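2-oxoglutarate-dependent dioxygenase tropC (Talaromyces stipitatus, PDB 6XJJ) catalyses, as a non-haem iron enzyme dependent on 2-oxoglutarate, an oxidation step in the fungal biosynthesis of tropolones. Local coordinates at residues T244-V249 with G286-R291; S219-L224 with F317-L322; E39-V44 with I272-I277; F75-G80 with E278-I283; A228-P233 with V304-E309. All blocks are in the same frame, centred on the assembly; numbering follows the deposited sequence.

Interaction 1 of 5, residues T244-V249 with G286-R291; sequences TDFGCV and GDTMHR. With FE (Fe (III) ion), chain B.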
# COMPACT_ATOMS: atom_id res chain seq x y z
N THR A 244 1.10 -6.88 -10.31
CA THR A 244 0.89 -5.45 -10.22
C THR A 244 -0.25 -5.20 -9.24
O THR A 244 -1.11 -6.07 -9.01
CB THR A 244 0.54 -4.82 -11.57
OG1 THR A 244 -0.70 -5.35 -12.04
CG2 THR A 244 1.62 -5.09 -12.57
N ASP A 245 -0.26 -4.01 -8.67
CA ASP A 245 -1.38 -3.56 -7.86
C ASP A 245 -2.47 -3.04 -8.80
O ASP A 245 -2.16 -2.41 -9.82
CB ASP A 245 -0.95 -2.47 -6.89
CG ASP A 245 0.05 -2.97 -5.85
OD1 ASP A 245 0.22 -4.20 -5.71
OD2 ASP A 245 0.68 -2.13 -5.19
N PHE A 246 -3.73 -3.32 -8.47
CA PHE A 246 -4.80 -2.95 -9.39
C PHE A 246 -5.25 -1.51 -9.20
O PHE A 246 -5.73 -0.88 -10.16
CB PHE A 246 -6.00 -3.89 -9.23
CG PHE A 246 -7.03 -3.76 -10.33
CD1 PHE A 246 -6.88 -4.46 -11.51
CD2 PHE A 246 -8.15 -2.94 -10.19
CE1 PHE A 246 -7.81 -4.37 -12.54
CE2 PHE A 246 -9.09 -2.84 -11.22
CZ PHE A 246 -8.91 -3.55 -12.39
N GLY A 247 -5.10 -0.95 -8.00
CA GLY A 247 -5.68 0.34 -7.67
C GLY A 247 -4.98 1.55 -8.25
O GLY A 247 -4.50 1.53 -9.39
N CYS A 248 -4.94 2.63 -7.47
CA CYS A 248 -4.33 3.88 -7.89
C CYS A 248 -2.98 4.12 -7.23
O CYS A 248 -1.96 4.21 -7.93
CB CYS A 248 -5.29 5.04 -7.58
SG CYS A 248 -6.89 4.98 -8.44
N VAL A 249 -2.94 4.21 -5.91
CA VAL A 249 -1.72 4.50 -5.16
C VAL A 249 -1.60 3.48 -4.04
O VAL A 249 -2.61 3.11 -3.42
CB VAL A 249 -1.71 5.94 -4.61
CG1 VAL A 249 -0.44 6.21 -3.80
CG2 VAL A 249 -1.87 6.95 -5.75
N GLY A 286 -0.67 1.98 -9.39
CA GLY A 286 -1.41 0.80 -9.76
C GLY A 286 -1.95 0.87 -11.18
O GLY A 286 -1.74 1.84 -11.92
N ASP A 287 -2.67 -0.19 -11.56
CA ASP A 287 -3.16 -0.32 -12.93
C ASP A 287 -4.21 0.74 -13.25
O ASP A 287 -4.24 1.27 -14.37
CB ASP A 287 -3.72 -1.72 -13.14
CG ASP A 287 -2.66 -2.79 -13.04
OD1 ASP A 287 -1.46 -2.46 -13.16
OD2 ASP A 287 -3.01 -3.97 -12.81
N THR A 288 -5.10 1.04 -12.30
CA THR A 288 -6.11 2.07 -12.54
C THR A 288 -5.47 3.42 -12.82
O THR A 288 -5.91 4.15 -13.71
CB THR A 288 -7.05 2.16 -11.33
OG1 THR A 288 -7.72 0.91 -11.15
CG2 THR A 288 -8.09 3.25 -11.54
N MET A 289 -4.41 3.77 -12.08
CA MET A 289 -3.68 4.99 -12.39
C MET A 289 -2.97 4.88 -13.73
O MET A 289 -2.92 5.85 -14.49
CB MET A 289 -2.68 5.31 -11.27
CG MET A 289 -1.95 6.66 -11.43
SD MET A 289 -3.04 8.10 -11.26
CE MET A 289 -3.39 8.03 -9.52
N HIS A 290 -2.41 3.70 -14.02
CA HIS A 290 -1.77 3.47 -15.31
C HIS A 290 -2.72 3.81 -16.45
O HIS A 290 -2.45 4.69 -17.28
CB HIS A 290 -1.34 2.01 -15.44
CG HIS A 290 -0.42 1.75 -16.59
ND1 HIS A 290 0.95 1.90 -16.49
CD2 HIS A 290 -0.67 1.47 -17.90
CE1 HIS A 290 1.51 1.64 -17.66
NE2 HIS A 290 0.55 1.39 -18.53
N ARG A 291 -3.85 3.09 -16.53
CA ARG A 291 -4.81 3.30 -17.60
C ARG A 291 -5.34 4.73 -17.60
O ARG A 291 -5.59 5.31 -18.66
CB ARG A 291 -5.99 2.34 -17.46
CG ARG A 291 -5.71 0.87 -17.66
CD ARG A 291 -7.04 0.16 -17.79
NE ARG A 291 -7.94 0.51 -16.68
CZ ARG A 291 -7.94 -0.07 -15.49
NH1 ARG A 291 -7.09 -1.05 -15.21
NH2 ARG A 291 -8.81 0.33 -14.56
FE FE B . 1.78 -5.17 -4.10

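Interaction 2 of 5, residues S219-L224 with F317-L322; sequences SIPMRL and FLNGNL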
# COMPACT_ATOMS: atom_id res chain seq x y z
N SER A 219 -12.16 4.21 -1.49
CA SER A 219 -12.01 2.80 -1.15
C SER A 219 -10.55 2.59 -0.76
O SER A 219 -9.65 2.66 -1.60
CB SER A 219 -12.41 1.91 -2.33
OG SER A 219 -12.33 0.53 -2.01
N ILE A 220 -10.32 2.38 0.53
CA ILE A 220 -8.96 2.41 1.07
C ILE A 220 -8.71 1.20 1.96
O ILE A 220 -8.75 1.31 3.19
CB ILE A 220 -8.71 3.72 1.83
CG1 ILE A 220 -9.89 4.03 2.75
CG2 ILE A 220 -8.43 4.84 0.85
CD1 ILE A 220 -9.63 5.15 3.72
N PRO A 221 -8.43 0.05 1.38
CA PRO A 221 -7.97 -1.08 2.19
C PRO A 221 -6.52 -0.91 2.61
O PRO A 221 -5.71 -0.25 1.96
CB PRO A 221 -8.15 -2.28 1.25
CG PRO A 221 -7.96 -1.72 -0.09
CD PRO A 221 -8.51 -0.31 -0.05
N MET A 222 -6.24 -1.51 3.76
CA MET A 222 -4.90 -1.66 4.31
C MET A 222 -4.72 -3.12 4.67
O MET A 222 -5.69 -3.80 5.02
CB MET A 222 -4.72 -0.81 5.56
CG MET A 222 -3.27 -0.74 6.11
SD MET A 222 -3.12 0.05 7.70
CE MET A 222 -3.60 1.67 7.29
N ARG A 223 -3.48 -3.60 4.61
CA ARG A 223 -3.16 -4.96 5.01
C ARG A 223 -1.98 -4.96 5.97
O ARG A 223 -0.98 -4.29 5.72
CB ARG A 223 -2.86 -5.87 3.81
CG ARG A 223 -4.03 -5.98 2.86
CD ARG A 223 -3.96 -7.18 1.93
NE ARG A 223 -5.10 -7.21 1.02
CZ ARG A 223 -5.41 -8.24 0.25
NH1 ARG A 223 -4.70 -9.35 0.31
NH2 ARG A 223 -6.47 -8.18 -0.55
N LEU A 224 -2.12 -5.70 7.06
CA LEU A 224 -1.01 -6.01 7.95
C LEU A 224 -0.41 -7.33 7.48
O LEU A 224 -1.13 -8.31 7.29
CB LEU A 224 -1.46 -6.12 9.40
CG LEU A 224 -2.21 -4.92 10.00
CD1 LEU A 224 -2.57 -5.20 11.46
CD2 LEU A 224 -1.44 -3.61 9.85
N PHE A 317 -3.68 0.95 0.43
CA PHE A 317 -3.95 1.17 -0.98
C PHE A 317 -5.14 2.09 -1.13
O PHE A 317 -6.04 2.12 -0.27
CB PHE A 317 -4.23 -0.13 -1.80
CG PHE A 317 -3.39 -1.33 -1.43
CD1 PHE A 317 -3.28 -1.76 -0.12
CD2 PHE A 317 -2.53 -1.89 -2.37
CE1 PHE A 317 -2.48 -2.84 0.21
CE2 PHE A 317 -1.70 -2.94 -2.03
CZ PHE A 317 -1.68 -3.41 -0.75
N LEU A 318 -5.13 2.83 -2.23
CA LEU A 318 -6.23 3.69 -2.64
C LEU A 318 -6.72 3.20 -3.99
O LEU A 318 -5.99 3.27 -4.99
CB LEU A 318 -5.78 5.15 -2.70
CG LEU A 318 -6.76 6.15 -3.32
CD1 LEU A 318 -8.06 6.20 -2.54
CD2 LEU A 318 -6.12 7.53 -3.41
N ASN A 319 -7.95 2.68 -4.02
CA ASN A 319 -8.55 2.17 -5.24
C ASN A 319 -9.54 3.18 -5.80
O ASN A 319 -9.95 4.13 -5.13
CB ASN A 319 -9.26 0.84 -4.97
CG ASN A 319 -8.30 -0.27 -4.60
OD1 ASN A 319 -7.15 -0.29 -5.03
ND2 ASN A 319 -8.77 -1.20 -3.77
N GLY A 320 -9.92 2.97 -7.07
CA GLY A 320 -11.03 3.71 -7.64
C GLY A 320 -12.30 3.50 -6.85
O GLY A 320 -12.48 2.53 -6.11
N ASN A 321 -13.21 4.47 -6.99
CA ASN A 321 -14.45 4.43 -6.24
C ASN A 321 -15.45 3.42 -6.79
O ASN A 321 -15.35 2.93 -7.92
CB ASN A 321 -15.06 5.82 -6.17
CG ASN A 321 -14.84 6.46 -4.82
OD1 ASN A 321 -14.80 5.76 -3.81
ND2 ASN A 321 -14.67 7.77 -4.78
N LEU A 322 -16.42 3.11 -5.92
CA LEU A 322 -17.46 2.13 -6.20
C LEU A 322 -18.44 2.62 -7.26
O LEU A 322 -19.17 1.81 -7.83
CB LEU A 322 -18.21 1.83 -4.89
CG LEU A 322 -19.29 0.75 -4.85
CD1 LEU A 322 -18.67 -0.62 -5.02
CD2 LEU A 322 -20.08 0.85 -3.55

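Interaction 3 of 5, residues E39-V44 with I272-I277; sequences EVIPTV and IPVPVI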
# COMPACT_ATOMS: atom_id res chain seq x y z
N GLU A 39 20.82 1.34 -11.83
CA GLU A 39 19.45 1.76 -11.55
C GLU A 39 19.08 1.56 -10.09
O GLU A 39 19.23 0.46 -9.55
CB GLU A 39 18.46 0.98 -12.41
CG GLU A 39 18.58 1.19 -13.90
CD GLU A 39 18.47 2.64 -14.30
OE1 GLU A 39 17.69 3.38 -13.66
OE2 GLU A 39 19.15 3.06 -15.27
N VAL A 40 18.57 2.61 -9.46
CA VAL A 40 18.14 2.55 -8.07
C VAL A 40 16.80 3.26 -7.96
O VAL A 40 16.55 4.25 -8.66
CB VAL A 40 19.18 3.20 -7.13
CG1 VAL A 40 19.19 4.73 -7.27
CG2 VAL A 40 18.96 2.75 -5.68
N ILE A 41 15.94 2.74 -7.09
CA ILE A 41 14.67 3.44 -6.81
C ILE A 41 14.98 4.76 -6.11
O ILE A 41 15.70 4.78 -5.10
CB ILE A 41 13.77 2.56 -5.94
CG1 ILE A 41 13.42 1.27 -6.68
CG2 ILE A 41 12.51 3.31 -5.53
CD1 ILE A 41 12.60 1.46 -7.97
N PRO A 42 14.46 5.89 -6.60
CA PRO A 42 14.80 7.18 -6.00
C PRO A 42 14.03 7.45 -4.71
O PRO A 42 13.03 6.81 -4.40
CB PRO A 42 14.42 8.19 -7.09
CG PRO A 42 13.34 7.53 -7.85
CD PRO A 42 13.62 6.05 -7.80
N THR A 43 14.54 8.44 -3.98
CA THR A 43 13.90 8.98 -2.78
C THR A 43 13.45 10.40 -3.07
O THR A 43 14.24 11.20 -3.59
CB THR A 43 14.86 8.98 -1.59
OG1 THR A 43 15.25 7.64 -1.27
CG2 THR A 43 14.20 9.63 -0.38
N VAL A 44 12.21 10.72 -2.71
CA VAL A 44 11.66 12.06 -2.92
C VAL A 44 11.21 12.61 -1.58
O VAL A 44 10.44 11.97 -0.85
CB VAL A 44 10.49 12.05 -3.91
CG1 VAL A 44 9.97 13.47 -4.12
CG2 VAL A 44 10.92 11.44 -5.22
N ILE A 272 14.94 -4.53 -9.60
CA ILE A 272 15.68 -3.58 -8.77
C ILE A 272 15.25 -3.80 -7.33
O ILE A 272 14.04 -3.95 -7.07
CB ILE A 272 15.41 -2.11 -9.15
CG1 ILE A 272 15.58 -1.88 -10.65
CG2 ILE A 272 16.41 -1.22 -8.42
CD1 ILE A 272 15.06 -0.52 -11.08
N PRO A 273 16.15 -3.80 -6.35
CA PRO A 273 15.70 -3.82 -4.96
C PRO A 273 15.15 -2.47 -4.55
O PRO A 273 15.54 -1.42 -5.07
CB PRO A 273 16.98 -4.16 -4.18
CG PRO A 273 18.06 -3.62 -5.01
CD PRO A 273 17.62 -3.77 -6.45
N VAL A 274 14.20 -2.51 -3.62
CA VAL A 274 13.69 -1.31 -2.98
C VAL A 274 14.35 -1.21 -1.61
O VAL A 274 14.00 -2.00 -0.71
CB VAL A 274 12.16 -1.32 -2.86
CG1 VAL A 274 11.68 -0.07 -2.16
CG2 VAL A 274 11.53 -1.43 -4.24
N PRO A 275 15.28 -0.29 -1.39
CA PRO A 275 15.97 -0.24 -0.10
C PRO A 275 15.05 0.23 1.01
O PRO A 275 14.19 1.10 0.81
CB PRO A 275 17.11 0.75 -0.35
CG PRO A 275 16.58 1.66 -1.40
CD PRO A 275 15.69 0.83 -2.27
N VAL A 276 15.23 -0.35 2.20
CA VAL A 276 14.56 0.12 3.40
C VAL A 276 15.20 1.44 3.80
O VAL A 276 16.31 1.47 4.34
CB VAL A 276 14.63 -0.91 4.54
CG1 VAL A 276 14.06 -0.33 5.82
CG2 VAL A 276 13.85 -2.14 4.18
N ILE A 277 14.51 2.55 3.54
CA ILE A 277 14.98 3.88 3.90
C ILE A 277 14.40 4.28 5.25
O ILE A 277 13.25 3.95 5.58
CB ILE A 277 14.63 4.92 2.81
CG1 ILE A 277 15.28 4.55 1.47
CG2 ILE A 277 15.03 6.31 3.25
CD1 ILE A 277 16.80 4.47 1.52

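Interaction 4 of 5, residues F75-G80 with E278-I283; sequences FFNLVG and EDAFVI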
# COMPACT_ATOMS: atom_id res chain seq x y z
N PHE A 75 7.81 3.41 -8.94
CA PHE A 75 8.04 3.44 -7.51
C PHE A 75 8.90 4.63 -7.14
O PHE A 75 9.72 5.10 -7.94
CB PHE A 75 8.77 2.23 -6.90
CG PHE A 75 7.99 0.95 -6.82
CD1 PHE A 75 7.01 0.60 -7.73
CD2 PHE A 75 8.13 0.17 -5.68
CE1 PHE A 75 6.30 -0.60 -7.58
CE2 PHE A 75 7.42 -0.98 -5.50
CZ PHE A 75 6.49 -1.37 -6.45
N PHE A 76 8.73 5.10 -5.90
CA PHE A 76 9.76 5.81 -5.16
C PHE A 76 9.62 5.55 -3.67
O PHE A 76 8.61 5.04 -3.19
CB PHE A 76 9.79 7.35 -5.29
CG PHE A 76 8.45 8.05 -5.27
CD1 PHE A 76 7.23 7.39 -5.41
CD2 PHE A 76 8.40 9.32 -4.70
CE1 PHE A 76 6.04 8.08 -5.32
CE2 PHE A 76 7.21 9.99 -4.54
CZ PHE A 76 6.03 9.35 -4.83
N ASN A 77 10.68 5.92 -2.94
CA ASN A 77 10.63 6.15 -1.50
C ASN A 77 10.26 7.59 -1.20
O ASN A 77 10.78 8.52 -1.83
CB ASN A 77 11.97 5.82 -0.84
CG ASN A 77 12.19 4.34 -0.65
OD1 ASN A 77 11.65 3.74 0.29
ND2 ASN A 77 12.98 3.74 -1.52
N LEU A 78 9.39 7.77 -0.22
CA LEU A 78 8.86 9.08 0.16
C LEU A 78 9.31 9.43 1.57
O LEU A 78 9.12 8.63 2.49
CB LEU A 78 7.33 9.08 0.09
CG LEU A 78 6.61 10.42 0.30
CD1 LEU A 78 5.28 10.40 -0.44
CD2 LEU A 78 6.38 10.72 1.77
N VAL A 79 9.89 10.61 1.73
CA VAL A 79 10.22 11.16 3.04
C VAL A 79 9.70 12.59 3.11
O VAL A 79 9.22 13.16 2.12
CB VAL A 79 11.73 11.13 3.34
CG1 VAL A 79 12.23 9.69 3.40
CG2 VAL A 79 12.51 11.95 2.31
N GLY A 80 9.81 13.18 4.30
CA GLY A 80 9.30 14.51 4.55
C GLY A 80 7.81 14.56 4.82
O GLY A 80 7.21 15.64 4.76
N GLU A 278 15.20 5.01 6.03
CA GLU A 278 14.79 5.43 7.36
C GLU A 278 13.77 6.55 7.26
O GLU A 278 14.03 7.57 6.61
CB GLU A 278 16.02 5.85 8.17
CG GLU A 278 15.74 6.46 9.53
CD GLU A 278 17.02 6.62 10.34
OE1 GLU A 278 18.10 6.22 9.83
OE2 GLU A 278 16.96 7.14 11.47
N ASP A 279 12.62 6.36 7.90
CA ASP A 279 11.55 7.36 7.92
C ASP A 279 10.93 7.54 6.54
O ASP A 279 10.60 8.66 6.13
CB ASP A 279 12.04 8.69 8.47
CG ASP A 279 12.36 8.62 9.94
OD1 ASP A 279 11.90 7.66 10.59
OD2 ASP A 279 13.07 9.52 10.45
N ALA A 280 10.76 6.44 5.81
CA ALA A 280 10.24 6.51 4.46
C ALA A 280 9.03 5.59 4.33
O ALA A 280 8.83 4.67 5.13
CB ALA A 280 11.30 6.13 3.43
N PHE A 281 8.21 5.89 3.34
CA PHE A 281 7.22 4.97 2.83
C PHE A 281 7.52 4.67 1.37
O PHE A 281 8.03 5.54 0.64
CB PHE A 281 5.81 5.55 2.97
CG PHE A 281 5.42 5.85 4.39
CD1 PHE A 281 4.86 4.87 5.19
CD2 PHE A 281 5.61 7.12 4.91
CE1 PHE A 281 4.50 5.14 6.49
CE2 PHE A 281 5.25 7.40 6.22
CZ PHE A 281 4.69 6.41 7.01
N VAL A 282 7.21 3.45 0.94
CA VAL A 282 7.35 3.07 -0.47
C VAL A 282 6.03 3.37 -1.16
O VAL A 282 4.97 2.92 -0.72
CB VAL A 282 7.72 1.59 -0.64
CG1 VAL A 282 7.75 1.22 -2.11
CG2 VAL A 282 9.05 1.29 -0.02
N ILE A 283 6.11 4.11 -2.26
CA ILE A 283 4.95 4.55 -3.01
C ILE A 283 5.06 3.95 -4.40
O ILE A 283 6.11 4.03 -5.03
CB ILE A 283 4.90 6.09 -3.11
CG1 ILE A 283 5.02 6.74 -1.73
CG2 ILE A 283 3.64 6.53 -3.83
CD1 ILE A 283 3.94 6.38 -0.76

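Interaction 5 of 5, residues A228-P233 with V304-E309; sequences APQENP and VYITGE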
# COMPACT_ATOMS: atom_id res chain seq x y z
N ALA A 228 6.81 -15.29 7.41
CA ALA A 228 7.63 -16.19 8.21
C ALA A 228 8.97 -16.44 7.51
O ALA A 228 9.00 -16.64 6.29
CB ALA A 228 6.91 -17.52 8.44
N PRO A 229 10.08 -16.45 8.24
CA PRO A 229 11.39 -16.61 7.60
C PRO A 229 11.70 -18.07 7.28
O PRO A 229 11.11 -18.99 7.85
CB PRO A 229 12.36 -16.08 8.66
CG PRO A 229 11.70 -16.42 9.95
CD PRO A 229 10.21 -16.30 9.70
N GLN A 230 12.65 -18.26 6.36
CA GLN A 230 13.13 -19.58 6.00
C GLN A 230 14.64 -19.53 5.78
O GLN A 230 15.15 -18.61 5.15
CB GLN A 230 12.46 -20.11 4.72
CG GLN A 230 10.95 -20.32 4.83
CD GLN A 230 10.34 -20.81 3.54
OE1 GLN A 230 10.93 -20.67 2.46
NE2 GLN A 230 9.13 -21.36 3.62
N GLU A 231 15.35 -20.54 6.30
CA GLU A 231 16.79 -20.61 6.11
C GLU A 231 17.14 -21.00 4.68
O GLU A 231 17.98 -20.37 4.03
CB GLU A 231 17.42 -21.60 7.10
CG GLU A 231 17.21 -21.27 8.56
CD GLU A 231 17.89 -22.27 9.48
OE1 GLU A 231 18.39 -23.30 8.97
OE2 GLU A 231 17.93 -22.04 10.71
N ASN A 232 16.49 -22.05 4.17
CA ASN A 232 16.72 -22.54 2.80
C ASN A 232 15.38 -22.56 2.08
O ASN A 232 14.64 -23.56 2.14
CB ASN A 232 17.37 -23.91 2.82
CG ASN A 232 18.84 -23.84 3.20
OD1 ASN A 232 19.68 -23.44 2.40
ND2 ASN A 232 19.14 -24.21 4.44
N PRO A 233 15.02 -21.48 1.38
CA PRO A 233 13.73 -21.44 0.70
C PRO A 233 13.79 -22.00 -0.71
O PRO A 233 14.79 -21.92 -1.42
CB PRO A 233 13.42 -19.94 0.67
CG PRO A 233 14.75 -19.29 0.59
CD PRO A 233 15.72 -20.19 1.32
N VAL A 304 8.17 -10.03 -3.52
CA VAL A 304 8.95 -10.08 -2.29
C VAL A 304 9.49 -11.50 -2.18
O VAL A 304 8.72 -12.44 -1.97
CB VAL A 304 8.11 -9.72 -1.05
CG1 VAL A 304 8.99 -9.69 0.20
CG2 VAL A 304 7.41 -8.39 -1.25
N TYR A 305 10.81 -11.65 -2.32
CA TYR A 305 11.40 -12.97 -2.15
C TYR A 305 11.58 -13.30 -0.67
O TYR A 305 11.50 -12.44 0.20
CB TYR A 305 12.73 -13.08 -2.89
CG TYR A 305 13.79 -12.08 -2.49
CD1 TYR A 305 14.59 -12.28 -1.37
CD2 TYR A 305 14.05 -10.97 -3.28
CE1 TYR A 305 15.57 -11.37 -1.02
CE2 TYR A 305 15.03 -10.06 -2.94
CZ TYR A 305 15.79 -10.26 -1.81
OH TYR A 305 16.78 -9.35 -1.46
N ILE A 306 11.81 -14.58 -0.40
CA ILE A 306 11.90 -15.07 0.97
C ILE A 306 13.31 -14.86 1.48
O ILE A 306 14.29 -14.98 0.72
CB ILE A 306 11.49 -16.56 1.04
CG1 ILE A 306 10.05 -16.73 0.53
CG2 ILE A 306 11.59 -17.06 2.48
CD1 ILE A 306 9.62 -18.16 0.33
N THR A 307 13.43 -14.54 2.76
CA THR A 307 14.72 -14.31 3.40
C THR A 307 14.76 -15.07 4.71
O THR A 307 13.79 -15.72 5.12
CB THR A 307 14.97 -12.81 3.66
OG1 THR A 307 13.95 -12.30 4.53
CG2 THR A 307 14.99 -12.02 2.36
N GLY A 308 15.91 -14.99 5.39
CA GLY A 308 16.06 -15.60 6.69
C GLY A 308 15.56 -14.76 7.84
O GLY A 308 15.37 -15.29 8.94
N GLU A 309 15.32 -13.47 7.61
CA GLU A 309 14.88 -12.57 8.66
C GLU A 309 13.36 -12.51 8.68
O GLU A 309 12.71 -12.57 7.62
CB GLU A 309 15.45 -11.17 8.43
CG GLU A 309 16.97 -11.14 8.31
CD GLU A 309 17.66 -11.81 9.49
OE1 GLU A 309 17.17 -11.65 10.63
OE2 GLU A 309 18.67 -12.51 9.27

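Interaction 1 of 5, residues T244-V249 with G286-R291
At the iron site, whose ligands follow the HxD...H pattern of 2-oxoglutarate oxygenases, T244 and D245 meet the start of the helix at D287. The side chains of T244 and D287 cross at about a right angle, and T244 OG1 gives a hydrogen bond of 2.8 Å to the syn lone pair of D287 OD2. S299 binds the other carboxylate oxygen, OD1, so both ends of this group are held. The first turn of a helix has amides without acceptors inside the helix, and here the loop supplies them. D287 N donates to D245 O at 2.9 Å, and F246 O is gripped twice by T288, whose N and OG1 approach from opposite faces of the carbonyl plane, each at 2.9 Å. A threonine suits this place because one residue delivers both donors. G286, the N-cap residue, donates its N to C248 O over 3.0 Å, and G247 O packs close to G286 CA, a place that suits a residue with no side chain. Beside this turn, C248 SG packs on T288 CG2 at 3.7 Å, and M289, bent at chi2 and chi3, brings CE to C248 CB. The F246 ring, with CG anti to the backbone N (chi1 -168°), lies obliquely near the R291 guanidinium. D245 turns its carboxylate the other way: OD1 binds the iron ion at 2.4 Å, while N284 and S250 bind OD2 as a second shell. With H243 and H302, D245 forms the facial triad of two histidines and one aspartate characteristic of the double-stranded beta-helix oxygenases.

Interaction 2 of 5, residues S219-L224 with F317-L322
P221 and F317 join two antiparallel strands, 222-227 and 311-318, near their ends in the main sheet of the double-stranded beta-helix; the touching parts run 158° apart. The F317 side chain starts at CB, 4.4 Å from P221 CG. Its first torsion (chi1 -39°) sets CG beside the backbone N, and the ring then passes along the proline's carbonyl: CD1 comes to 3.5 Å from P221 O, which lies at the ring edge, in its plane. Farther out, CE1 nears R223 CG obliquely at 4.4 Å. The other edge of the ring, at CE2, faces the iron site: the side chain is about 4 Å from that of D245 and about 5 Å from the iron (nearest atoms). P221 suits its place because it has only a carbonyl to offer: P221 O accepts F317 N at 2.8 Å, nearly along the C=O axis. With no amide hydrogen coming back from proline, F317 O meets carbon instead, I220 CA at 3.2 Å. Two residues along each segment, S219 O accepts N319 N in a nearly straight bond. On one side of the pairing the apolar branches I220 CG2 and L318 CD1 touch, near helix 171-204, whose R182 binds I220 O. On the other, the N319 side chain crosses that of P221 at about a right angle, with ND2 lying 3.8 Å from both P221 CG and P221 CD.

Interaction 3 of 5, residues E39-V44 with I272-I277
Apolar packing dominates: I41 points between I272, V274 and P275. With CG1 anti to the carbonyl carbon (chi1 -62°), that methylene lies 4.1 Å from V274 CG2 and 4.3 Å from I272 CG2, while I41 CB faces P275 CD at 4.5 Å. I272 fills the neighbouring place, its CD1 lying 3.9 Å from E39 CB. Branched aliphatic residues suit such a seam, because they pack from several sides without needing polar partners. Contacts of carbon with oxygen form the second kind. I272 CG2 sits 3.5 Å from E39 O, I41 CG1 rests 3.8 Å from P273 O, and T43 OG1 lies 4.1 Å from I277 CG1. No hydrogen bond links the segments: they run within 25° of each other, but their backbones lie too far apart to pair. E39 sends its carboxylate elsewhere, OE1 being bound by the hydroxyl of Y73. The 39-44 segment leads into edge strand 43-45, which pairs with strand 75-79 and packs against helix 56-72, whereas I272 and V274 pair with strand 261-265 of the smaller sheet, so the seam lies between the two sheets and brings the N-terminal region against the 2OG-Fe(II) oxygenase part of the chain.

Interaction 4 of 5, residues F75-G80 with E278-I283
Chi1 of 176° turns V282 CG1 anti to the backbone N and so toward the F75 ring, where it meets CD2 obliquely at 3.7 Å; the other methyl, CG2, falls beside the N and touches N77 OD1 at 3.6 Å. L78 has CG anti to its backbone N as well (chi1 -174°), which carries CD1 to 3.9 Å from I283 CG1. Alternation along the strands puts V282 and N77 on one face and F76, L78, F281 and I283 on the other, where L78, F281 and I283 meet helix 171-204. Strands 75-79 and 281-285 are antiparallel neighbours in the main sheet of the double-stranded beta-helix, and here the N-terminal region of the chain joins the oxygenase core. F76 and I283 form a hydrogen-bonded pair, with I283 N to F76 O at 2.8 Å and F76 N to I283 O at 3.0 Å. L78 and F281 form the next, L78 N reaching F281 O at 2.7 Å; N77 and V282, between them, are the non-hydrogen-bonded pair. V282 and I283, beta-branched, and the aromatic F76 and F281 suit the extended strand. Beyond the pairing, V79 CG1 packs on A280 CB at 3.7 Å, and D279 forms a salt bridge with R88. The F75 ring makes an edge-to-face contact with iron ligand H302.

Interaction 5 of 5, residues A228-P233 with V304-E309
The Q230 amide is the flat side-chain group here, and I306 lies on one side of its plane, displaced to the oxygen end: OE1 is 3.5 Å from I306 CD1 and 3.7 Å from I306 CG2. The glutamine chain is extended beyond CG, so its CB and CG also run past I306 CG2, crossing the isoleucine obliquely. Chi1 of -59° sets I306 CG1 beside the backbone N and leaves CG2 anti to it, where CG2 meets both the glutamine stem and P233 CB, the latter at 3.9 Å; a branched apolar residue suits this place near the surface. The second flat group is the T307 carbonyl. Q230 N donates to T307 O at 3.0 Å in an almost straight bond (175°), arriving tilted 21° from the carbonyl plane; unlike P229 before it, Q230 carries an amide hydrogen. Next to this bond, G308 CA faces Q230 O at 3.5 Å, a CA-H...O contact, and P229 CB packs against the G308 carbonyl. The two segments are loops, one following strand 222-227 and the other leading into strand 311-318, so the contact joins two strand connections at the rim of the double-stranded beta-helix, just before R311, the predicted 2-oxoglutarate-binding arginine.

In the fold
Along the chain, 39-44 and 75-80 come first, then 219-224, 228-233 and 244-249, and last 272-277, 278-283, 286-291, 304-309 and 317-322. Interaction 1 is nested within interaction 5, and both within interaction 2. Interactions 2, 3 and 4 share the main sheet. Interaction 1 adjoins it: strand 281-285 leads into its helix, and C248 and V249 bond to L318 of interaction 2. Interactions 3 and 4, centres about 9 Å apart, meet through V44 and N77 and bring the N-terminal region against the oxygenase core. Interaction 5 lies at the surface, about 28 Å between centres from interactions 1 and 2. D245 binds the iron and F317 and F75 lie close, so distant segments meet round it.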